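Local atomic coordinates of putative zinc protease (Bordetella pertussis, PDB entry 3IH6), a protein that is probably a zinc-dependent metalloendopeptidase of the M16 family, represented here by one internal piece of the longer chain. Residues A29-P34 with A179-S184. Residues are numbered along the deposited sequence; the frame is centred on the assembly and turned at random.
Sequences AMYHLP and AYLVRS
Tyr-31 and His-32, at the end of strand 26-32, face Leu-181 and Tyr-180, where helix 170-180 gives way to an inverse gamma turn centred on Leu-181; the CA atoms of Tyr-31 and Leu-181 are 6.8 Å apart, and no direct hydrogen bond joins the two backbones. A water bridges them instead, donating to His-32 O at 2.9 Å and to Tyr-180 O at 3.0 Å, so the carbonyl at the helix end is tied to the strand through solvent. Two CH-pi contacts, one given by each segment, carry the packing. Leu-181 CD2 lies over one face of the Tyr-31 ring, 3.9 Å from its centroid and displaced toward the rim. In return Pro-34 CG sits above the middle of the Tyr-180 ring, 3.7 Å from the centroid and 13° off the normal. Tyr-180 has CG anti to its own carbonyl carbon (chi1 -70°), which points the ring toward Pro-34. The His-32 imidazole, with the water over its face, stands nearly perpendicular to that phenol ring (88°), its NE2 4.1 Å from Tyr-180 CE2. At the edge of the Tyr-31 ring, Val-182 O approaches CE1 to 3.6 Å, while the phenol oxygen is hydrogen-bonded to Glu-109 of helix 97-109. In a region assigned by sequence to the M16 inactive domain, strand 26-32, an inner strand of the antiparallel sheet between strands 84-90 and 187-191, here meets the exit of helix 170-180, with Pro-34 and Leu-181 also packing on helix 39-52 and Tyr-31 on helix 97-109.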
loop_
_atom_site.group_PDB
_atom_site.type_symbol
_atom_site.label_atom_id
_atom_site.label_comp_id
_atom_site.label_asym_id
_atom_site.label_seq_id
_atom_site.Cartn_x
_atom_site.Cartn_y
_atom_site.Cartn_z
ATOM N N ALA E 29 12.759 -19.744 20.030
ATOM C CA ALA E 29 12.170 -19.937 21.345
ATOM C C ALA E 29 10.769 -19.278 21.473
ATOM O O ALA E 29 10.604 -18.070 21.252
ATOM C CB ALA E 29 13.106 -19.442 22.440
HETATM N N MSE E 30 9.784 -20.089 21.853
HETATM C CA MSE E 30 8.406 -19.621 22.044
HETATM C C MSE E 30 8.041 -19.383 23.513
HETATM O O MSE E 30 8.357 -20.195 24.389
HETATM C CB MSE E 30 7.424 -20.653 21.479
HETATM C CG MSE E 30 6.059 -20.077 21.135
HETATM SE SE MSE E 30 6.229 -19.262 19.380
HETATM C CE MSE E 30 7.161 -20.777 18.491
ATOM N N TYR E 31 7.320 -18.285 23.750
ATOM C CA TYR E 31 6.842 -17.910 25.062
ATOM C C TYR E 31 5.361 -17.498 24.942
ATOM O O TYR E 31 4.867 -17.208 23.830
ATOM C CB TYR E 31 7.657 -16.737 25.585
ATOM C CG TYR E 31 9.129 -16.993 25.779
ATOM C CD1 TYR E 31 9.650 -17.358 27.044
ATOM C CD2 TYR E 31 10.013 -16.874 24.718
ATOM C CE1 TYR E 31 11.040 -17.594 27.239
ATOM C CE2 TYR E 31 11.399 -17.122 24.891
ATOM C CZ TYR E 31 11.901 -17.483 26.159
ATOM O OH TYR E 31 13.265 -17.690 26.300
ATOM N N HIS E 32 4.633 -17.465 26.050
ATOM C CA HIS E 32 3.246 -16.962 25.991
ATOM C C HIS E 32 3.029 -15.496 26.375
ATOM O O HIS E 32 3.782 -14.949 27.162
ATOM C CB HIS E 32 2.223 -17.890 26.673
ATOM C CG HIS E 32 2.250 -17.870 28.172
ATOM N ND1 HIS E 32 2.872 -18.856 28.913
ATOM C CD2 HIS E 32 1.657 -17.044 29.070
ATOM C CE1 HIS E 32 2.673 -18.628 30.205
ATOM N NE2 HIS E 32 1.937 -17.537 30.329
ATOM N N LEU E 33 1.997 -14.872 25.806
ATOM C CA LEU E 33 1.665 -13.468 26.111
ATOM C C LEU E 33 0.808 -13.374 27.361
ATOM O O LEU E 33 0.062 -14.295 27.634
ATOM C CB LEU E 33 0.889 -12.821 24.939
ATOM C CG LEU E 33 1.586 -12.781 23.563
ATOM C CD1 LEU E 33 0.652 -12.343 22.448
ATOM C CD2 LEU E 33 2.845 -11.945 23.593
ATOM N N PRO E 34 0.893 -12.245 28.105
ATOM C CA PRO E 34 -0.162 -11.853 29.049
ATOM C C PRO E 34 -1.478 -11.645 28.295
ATOM O O PRO E 34 -1.469 -11.449 27.075
ATOM C CB PRO E 34 0.283 -10.460 29.543
ATOM C CG PRO E 34 1.740 -10.376 29.240
ATOM C CD PRO E 34 2.009 -11.279 28.076
ATOM N N ALA E 179 9.009 -11.279 34.000
ATOM C CA ALA E 179 8.049 -12.333 34.414
ATOM C C ALA E 179 7.595 -13.297 33.295
ATOM O O ALA E 179 7.260 -14.443 33.595
ATOM C CB ALA E 179 6.824 -11.727 35.137
ATOM N N TYR E 180 7.576 -12.841 32.034
ATOM C CA TYR E 180 7.186 -13.678 30.900
ATOM C C TYR E 180 8.333 -14.342 30.148
ATOM O O TYR E 180 8.138 -15.389 29.497
ATOM C CB TYR E 180 6.221 -12.923 29.937
ATOM C CG TYR E 180 4.891 -12.756 30.616
ATOM C CD1 TYR E 180 4.681 -11.709 31.526
ATOM C CD2 TYR E 180 3.883 -13.714 30.469
ATOM C CE1 TYR E 180 3.474 -11.593 32.236
ATOM C CE2 TYR E 180 2.675 -13.593 31.171
ATOM C CZ TYR E 180 2.495 -12.530 32.041
ATOM O OH TYR E 180 1.342 -12.419 32.735
ATOM N N LEU E 181 9.526 -13.761 30.196
ATOM C CA LEU E 181 10.626 -14.385 29.457
ATOM C C LEU E 181 11.409 -15.277 30.435
ATOM O O LEU E 181 12.474 -14.915 30.969
ATOM C CB LEU E 181 11.450 -13.362 28.670
ATOM C CG LEU E 181 10.618 -12.524 27.681
ATOM C CD1 LEU E 181 11.424 -11.420 27.011
ATOM C CD2 LEU E 181 9.947 -13.390 26.586
ATOM N N VAL E 182 10.809 -16.440 30.706
ATOM C CA VAL E 182 11.320 -17.364 31.708
ATOM C C VAL E 182 11.325 -18.772 31.164
ATOM O O VAL E 182 10.411 -19.175 30.441
ATOM C CB VAL E 182 10.520 -17.315 33.067
ATOM C CG1 VAL E 182 10.809 -16.000 33.841
ATOM C CG2 VAL E 182 9.027 -17.540 32.867
ATOM N N ARG E 183 12.371 -19.526 31.500
ATOM C CA ARG E 183 12.495 -20.916 31.047
ATOM C C ARG E 183 11.200 -21.767 31.185
ATOM O O ARG E 183 10.813 -22.472 30.223
ATOM C CB ARG E 183 13.660 -21.603 31.730
ATOM C CG ARG E 183 13.691 -23.085 31.407
ATOM C CD ARG E 183 15.069 -23.702 31.442
ATOM N NE ARG E 183 14.961 -25.012 30.796
ATOM C CZ ARG E 183 15.876 -25.553 30.002
ATOM N NH1 ARG E 183 17.007 -24.905 29.726
ATOM N NH2 ARG E 183 15.644 -26.746 29.474
ATOM N N SER E 184 10.530 -21.699 32.348
ATOM C CA SER E 184 9.261 -22.462 32.566
ATOM C C SER E 184 8.161 -22.151 31.533
ATOM O O SER E 184 7.217 -22.928 31.354
ATOM C CB SER E 184 8.716 -22.230 33.981
ATOM O OG SER E 184 8.525 -20.843 34.229
HETATM O O HOH W 1 5.507 -16.556 28.804
#